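Local coordinates for protein aspartate aminotransferase, cytoplasmic (Schizosaccharomyces pombe 972h-, PDB 6JPK) that catalyses the pyridoxal 5'-phosphate-dependent, reversible transfer of an amino group from L-aspartate to 2-oxoglutarate, giving oxaloacetate and L-glutamate, and works as a homodimer, at residues 50-63 with 305-319. The protein carries 1 engineered substitution. Sequence-based numbering, arbitrary orientation.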
loop_
_atom_site.group_PDB
_atom_site.type_symbol
_atom_site.label_atom_id
_atom_site.label_comp_id
_atom_site.label_asym_id
_atom_site.label_seq_id
_atom_site.Cartn_x
_atom_site.Cartn_y
_atom_site.Cartn_z
ATOM N N LEU A 50 -7.018 -12.012 -17.731
ATOM C CA LEU A 50 -7.689 -13.340 -17.657
ATOM C C LEU A 50 -9.197 -13.165 -17.877
ATOM O O LEU A 50 -9.798 -12.340 -17.163
ATOM C CB LEU A 50 -7.402 -13.967 -16.288
ATOM C CG LEU A 50 -5.946 -13.906 -15.831
ATOM C CD1 LEU A 50 -5.585 -15.129 -15.002
ATOM C CD2 LEU A 50 -5.008 -13.774 -17.022
ATOM N N PRO A 51 -9.783 -13.910 -18.825
ATOM C CA PRO A 51 -11.233 -13.781 -19.065
ATOM C C PRO A 51 -12.062 -13.828 -17.788
ATOM O O PRO A 51 -13.000 -13.040 -17.634
ATOM C CB PRO A 51 -11.536 -14.966 -19.996
ATOM C CG PRO A 51 -10.224 -15.201 -20.730
ATOM C CD PRO A 51 -9.153 -14.916 -19.702
ATOM N N ALA A 52 -11.707 -14.704 -16.846
ATOM C CA ALA A 52 -12.460 -14.771 -15.594
ATOM C C ALA A 52 -12.317 -13.487 -14.783
ATOM O O ALA A 52 -13.267 -13.072 -14.113
ATOM C CB ALA A 52 -12.005 -15.973 -14.771
ATOM N N VAL A 53 -11.156 -12.836 -14.847
ATOM C CA VAL A 53 -10.959 -11.602 -14.096
ATOM C C VAL A 53 -11.728 -10.462 -14.740
ATOM O O VAL A 53 -12.349 -9.647 -14.049
ATOM C CB VAL A 53 -9.456 -11.279 -13.979
ATOM C CG1 VAL A 53 -9.234 -9.804 -13.631
ATOM C CG2 VAL A 53 -8.803 -12.193 -12.948
ATOM N N LYS A 54 -11.682 -10.365 -16.071
ATOM C CA LYS A 54 -12.465 -9.344 -16.758
ATOM C C LYS A 54 -13.949 -9.534 -16.482
ATOM O O LYS A 54 -14.671 -8.573 -16.190
ATOM C CB LYS A 54 -12.196 -9.391 -18.261
ATOM C CG LYS A 54 -12.752 -8.207 -19.029
ATOM C CD LYS A 54 -12.461 -8.355 -20.523
ATOM C CE LYS A 54 -10.986 -8.665 -20.767
ATOM N NZ LYS A 54 -10.721 -9.286 -22.106
ATOM N N LYS A 55 -14.417 -10.780 -16.577
ATOM C CA LYS A 55 -15.805 -11.108 -16.260
ATOM C C LYS A 55 -16.166 -10.708 -14.827
ATOM O O LYS A 55 -17.205 -10.081 -14.586
ATOM C CB LYS A 55 -16.010 -12.607 -16.479
ATOM C CG LYS A 55 -17.413 -13.130 -16.231
ATOM C CD LYS A 55 -17.486 -14.608 -16.619
ATOM C CE LYS A 55 -18.898 -15.148 -16.491
ATOM N NZ LYS A 55 -19.037 -16.414 -17.263
ATOM N N ALA A 56 -15.315 -11.070 -13.859
ATOM C CA ALA A 56 -15.591 -10.734 -12.461
ATOM C C ALA A 56 -15.643 -9.222 -12.241
ATOM O O ALA A 56 -16.500 -8.726 -11.499
ATOM C CB ALA A 56 -14.539 -11.371 -11.542
ATOM N N SER A 57 -14.740 -8.469 -12.872
ATOM C CA SER A 57 -14.778 -7.026 -12.666
ATOM C C SER A 57 -16.046 -6.412 -13.253
ATOM O O SER A 57 -16.614 -5.493 -12.654
ATOM C CB SER A 57 -13.508 -6.352 -13.224
ATOM O OG SER A 57 -13.389 -6.471 -14.621
ATOM N N LYS A 58 -16.541 -6.938 -14.380
ATOM C CA LYS A 58 -17.815 -6.468 -14.924
ATOM C C LYS A 58 -18.975 -6.770 -13.978
ATOM O O LYS A 58 -19.863 -5.929 -13.781
ATOM C CB LYS A 58 -18.081 -7.111 -16.290
ATOM C CG LYS A 58 -17.112 -6.681 -17.396
ATOM C CD LYS A 58 -17.203 -5.184 -17.670
ATOM C CE LYS A 58 -16.476 -4.809 -18.962
ATOM N NZ LYS A 58 -16.999 -5.555 -20.137
ATOM N N ILE A 59 -19.001 -7.978 -13.417
ATOM C CA ILE A 59 -20.046 -8.354 -12.467
ATOM C C ILE A 59 -20.006 -7.446 -11.246
ATOM O O ILE A 59 -21.043 -6.956 -10.778
ATOM C CB ILE A 59 -19.900 -9.840 -12.081
ATOM C CG1 ILE A 59 -20.253 -10.729 -13.273
ATOM C CG2 ILE A 59 -20.798 -10.189 -10.864
ATOM C CD1 ILE A 59 -19.822 -12.190 -13.109
ATOM N N VAL A 60 -18.806 -7.189 -10.723
ATOM C CA VAL A 60 -18.675 -6.409 -9.492
ATOM C C VAL A 60 -19.134 -4.970 -9.711
ATOM O O VAL A 60 -19.820 -4.388 -8.861
ATOM C CB VAL A 60 -17.228 -6.485 -8.976
ATOM C CG1 VAL A 60 -16.921 -5.326 -8.031
ATOM C CG2 VAL A 60 -17.005 -7.828 -8.271
ATOM N N GLU A 61 -18.802 -4.384 -10.862
ATOM C CA GLU A 61 -19.104 -2.969 -11.052
ATOM C C GLU A 61 -20.605 -2.723 -11.169
ATOM O O GLU A 61 -21.078 -1.634 -10.831
ATOM C CB GLU A 61 -18.359 -2.427 -12.277
ATOM C CG GLU A 61 -19.096 -2.570 -13.604
ATOM C CD GLU A 61 -18.168 -2.416 -14.805
ATOM O OE1 GLU A 61 -16.959 -2.154 -14.595
ATOM O OE2 GLU A 61 -18.644 -2.573 -15.956
ATOM N N GLU A 62 -21.368 -3.724 -11.611
ATOM C CA GLU A 62 -22.812 -3.594 -11.742
ATOM C C GLU A 62 -23.555 -3.914 -10.458
ATOM O O GLU A 62 -24.773 -3.713 -10.398
ATOM C CB GLU A 62 -23.326 -4.516 -12.852
ATOM C CG GLU A 62 -22.804 -4.165 -14.227
ATOM C CD GLU A 62 -23.507 -2.962 -14.821
ATOM O OE1 GLU A 62 -24.669 -2.697 -14.433
ATOM O OE2 GLU A 62 -22.898 -2.281 -15.676
ATOM N N GLN A 63 -22.866 -4.430 -9.446
ATOM C CA GLN A 63 -23.544 -4.816 -8.217
ATOM C C GLN A 63 -24.110 -3.588 -7.516
ATOM O O GLN A 63 -23.490 -2.519 -7.498
ATOM C CB GLN A 63 -22.589 -5.572 -7.289
ATOM C CG GLN A 63 -22.490 -7.050 -7.642
ATOM C CD GLN A 63 -21.330 -7.753 -6.972
ATOM O OE1 GLN A 63 -20.460 -7.117 -6.372
ATOM N NE2 GLN A 63 -21.300 -9.077 -7.086
ATOM N N GLU A 305 -14.783 -12.199 -5.714
ATOM C CA GLU A 305 -15.879 -12.612 -6.590
ATOM C C GLU A 305 -15.559 -13.949 -7.250
ATOM O O GLU A 305 -16.382 -14.870 -7.248
ATOM C CB GLU A 305 -16.155 -11.532 -7.641
ATOM C CG GLU A 305 -17.491 -11.679 -8.313
ATOM C CD GLU A 305 -18.668 -11.456 -7.348
ATOM O OE1 GLU A 305 -18.509 -10.737 -6.324
ATOM O OE2 GLU A 305 -19.752 -12.016 -7.616
ATOM N N ILE A 306 -14.345 -14.076 -7.794
ATOM C CA ILE A 306 -13.911 -15.337 -8.390
ATOM C C ILE A 306 -13.931 -16.463 -7.360
ATOM O O ILE A 306 -14.529 -17.525 -7.584
ATOM C CB ILE A 306 -12.510 -15.176 -9.005
ATOM C CG1 ILE A 306 -12.563 -14.240 -10.223
ATOM C CG2 ILE A 306 -11.932 -16.534 -9.370
ATOM C CD1 ILE A 306 -11.190 -14.020 -10.881
ATOM N N LEU A 307 -13.265 -16.253 -6.222
ATOM C CA LEU A 307 -13.015 -17.348 -5.285
ATOM C C LEU A 307 -14.300 -17.882 -4.658
ATOM O O LEU A 307 -14.371 -19.069 -4.327
ATOM C CB LEU A 307 -12.029 -16.891 -4.205
ATOM C CG LEU A 307 -10.615 -16.620 -4.747
ATOM C CD1 LEU A 307 -9.716 -15.896 -3.741
ATOM C CD2 LEU A 307 -9.975 -17.922 -5.180
ATOM N N ASN A 308 -15.322 -17.045 -4.499
ATOM C CA ASN A 308 -16.558 -17.472 -3.855
ATOM C C ASN A 308 -17.629 -17.901 -4.847
ATOM O O ASN A 308 -18.723 -18.278 -4.424
ATOM C CB ASN A 308 -17.090 -16.353 -2.951
ATOM C CG ASN A 308 -16.208 -16.140 -1.732
ATOM O OD1 ASN A 308 -15.945 -17.077 -0.986
ATOM N ND2 ASN A 308 -15.708 -14.929 -1.555
ATOM N N SER A 309 -17.340 -17.875 -6.148
ATOM C CA SER A 309 -18.294 -18.327 -7.159
ATOM C C SER A 309 -17.814 -19.638 -7.763
ATOM O O SER A 309 -16.747 -19.659 -8.394
ATOM C CB SER A 309 -18.467 -17.276 -8.261
ATOM O OG SER A 309 -19.026 -17.884 -9.426
ATOM N N PRO A 310 -18.544 -20.746 -7.607
ATOM C CA PRO A 310 -18.089 -22.006 -8.219
ATOM C C PRO A 310 -17.833 -21.900 -9.718
ATOM O O PRO A 310 -16.834 -22.443 -10.208
ATOM C CB PRO A 310 -19.237 -22.974 -7.895
ATOM C CG PRO A 310 -19.758 -22.463 -6.558
ATOM C CD PRO A 310 -19.698 -20.947 -6.708
ATOM N N GLN A 311 -18.679 -21.184 -10.456
ATOM C CA GLN A 311 -18.491 -21.108 -11.898
ATOM C C GLN A 311 -17.315 -20.205 -12.265
ATOM O O GLN A 311 -16.490 -20.568 -13.109
ATOM C CB GLN A 311 -19.776 -20.630 -12.582
ATOM C CG GLN A 311 -19.641 -20.656 -14.091
ATOM C CD GLN A 311 -20.815 -20.027 -14.826
ATOM O OE1 GLN A 311 -21.954 -20.046 -14.343
ATOM N NE2 GLN A 311 -20.537 -19.459 -16.008
ATOM N N LEU A 312 -17.225 -19.013 -11.666
ATOM C CA LEU A 312 -16.062 -18.167 -11.934
ATOM C C LEU A 312 -14.773 -18.860 -11.505
ATOM O O LEU A 312 -13.753 -18.772 -12.201
ATOM C CB LEU A 312 -16.191 -16.817 -11.233
ATOM C CG LEU A 312 -17.203 -15.813 -11.778
ATOM C CD1 LEU A 312 -17.213 -14.551 -10.918
ATOM C CD2 LEU A 312 -16.863 -15.477 -13.228
ATOM N N PHE A 313 -14.808 -19.569 -10.373
ATOM C CA PHE A 313 -13.631 -20.313 -9.926
ATOM C C PHE A 313 -13.191 -21.313 -10.990
ATOM O O PHE A 313 -12.004 -21.391 -11.326
ATOM C CB PHE A 313 -13.910 -21.027 -8.600
ATOM C CG PHE A 313 -12.673 -21.593 -7.930
ATOM C CD1 PHE A 313 -12.131 -22.818 -8.327
ATOM C CD2 PHE A 313 -12.073 -20.917 -6.876
ATOM C CE1 PHE A 313 -10.985 -23.336 -7.695
ATOM C CE2 PHE A 313 -10.940 -21.438 -6.241
ATOM C CZ PHE A 313 -10.408 -22.646 -6.650
ATOM N N ALA A 314 -14.143 -22.081 -11.532
ATOM C CA ALA A 314 -13.816 -23.047 -12.577
ATOM C C ALA A 314 -13.271 -22.359 -13.827
ATOM O O ALA A 314 -12.360 -22.879 -14.482
ATOM C CB ALA A 314 -15.051 -23.882 -12.931
ATOM N N GLU A 315 -13.836 -21.207 -14.191
ATOM C CA GLU A 315 -13.333 -20.488 -15.358
ATOM C C GLU A 315 -11.948 -19.916 -15.094
ATOM O O GLU A 315 -11.095 -19.904 -15.989
ATOM C CB GLU A 315 -14.324 -19.395 -15.760
ATOM C CG GLU A 315 -15.662 -20.011 -16.234
ATOM C CD GLU A 315 -16.788 -19.010 -16.393
ATOM O OE1 GLU A 315 -16.500 -17.800 -16.473
ATOM O OE2 GLU A 315 -17.970 -19.445 -16.467
ATOM N N TRP A 316 -11.699 -19.451 -13.868
ATOM C CA TRP A 316 -10.354 -19.014 -13.508
ATOM C C TRP A 316 -9.353 -20.157 -13.652
ATOM O O TRP A 316 -8.242 -19.953 -14.162
ATOM C CB TRP A 316 -10.350 -18.446 -12.086
ATOM C CG TRP A 316 -8.989 -18.044 -11.552
ATOM C CD1 TRP A 316 -8.038 -17.279 -12.186
ATOM C CD2 TRP A 316 -8.444 -18.367 -10.260
ATOM N NE1 TRP A 316 -6.934 -17.120 -11.367
ATOM C CE2 TRP A 316 -7.160 -17.776 -10.185
ATOM C CE3 TRP A 316 -8.918 -19.102 -9.163
ATOM C CZ2 TRP A 316 -6.345 -17.892 -9.051
ATOM C CZ3 TRP A 316 -8.095 -19.223 -8.031
ATOM C CH2 TRP A 316 -6.823 -18.625 -7.996
ATOM N N GLU A 317 -9.735 -21.371 -13.232
ATOM C CA GLU A 317 -8.831 -22.515 -13.375
ATOM C C GLU A 317 -8.508 -22.793 -14.839
ATOM O O GLU A 317 -7.379 -23.189 -15.165
ATOM C CB GLU A 317 -9.431 -23.765 -12.721
ATOM C CG GLU A 317 -9.333 -23.765 -11.190
ATOM C CD GLU A 317 -9.977 -24.998 -10.574
ATOM O OE1 GLU A 317 -11.113 -25.351 -10.990
ATOM O OE2 GLU A 317 -9.342 -25.617 -9.688
ATOM N N GLN A 318 -9.486 -22.599 -15.735
ATOM C CA GLN A 318 -9.195 -22.654 -17.168
ATOM C C GLN A 318 -8.169 -21.598 -17.577
ATOM O O GLN A 318 -7.284 -21.874 -18.394
ATOM C CB GLN A 318 -10.479 -22.485 -17.987
ATOM C CG GLN A 318 -11.361 -23.708 -17.981
ATOM C CD GLN A 318 -10.574 -24.967 -18.305
ATOM O OE1 GLN A 318 -9.969 -25.082 -19.376
ATOM N NE2 GLN A 318 -10.556 -25.911 -17.363
ATOM N N ASP A 319 -8.289 -20.373 -17.057
ATOM C CA ASP A 319 -7.305 -19.338 -17.381
ATOM C C ASP A 319 -5.910 -19.700 -16.857
ATOM O O ASP A 319 -4.903 -19.429 -17.521
ATOM C CB ASP A 319 -7.738 -17.981 -16.818
ATOM C CG ASP A 319 -9.084 -17.483 -17.387
ATOM O OD1 ASP A 319 -9.591 -18.023 -18.398
ATOM O OD2 ASP A 319 -9.639 -16.525 -16.807
#
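Asp319 OD2 accepts the backbone N-H of Ala52 on its syn lone pair, 2.8 Å from Ala52 N at 164°. The carboxylate suits this first turn of helix 51-62, where Ala52 N lacks a helix carbonyl one turn earlier. Ala52 is a knob in the hole of Leu312, Glu315, Trp316 and Asp319, its small side chain suiting the 8.8 Å axis separation of helices 51-62 and 310-319, roughly antiparallel at 148°. Ala56 CB rests 3.7 Å from Ile306 CG1, and Ile59 meets Leu312 tip to tip. Glu305, bent at chi2, lies along Val60 CG2 and takes a weak hydrogen bond from Gln63 NE2 (3.3 Å to OE1). Extended Lys55 lays its methylenes over Leu312 CD2 and brings NZ 3.0 Å from Glu315 OE1 in a salt bridge. A methionine in its place would probably leave the Glu315 carboxylate without its cation. Gln311 NE2 steadies that carboxylate through OE2, and Ser309 OG caps its helix. Trp316 NE1 hydrogen-bonds to Asn256 O, directly following Lys255, the probable cofactor lysine. Helix 51-62 packs on the end of helix 297-308 and start of helix 310-340, Val53 touching His68 of the second subunit. Charge flanks the apolar packing, Asp319 probably meeting the helix dipole favourably.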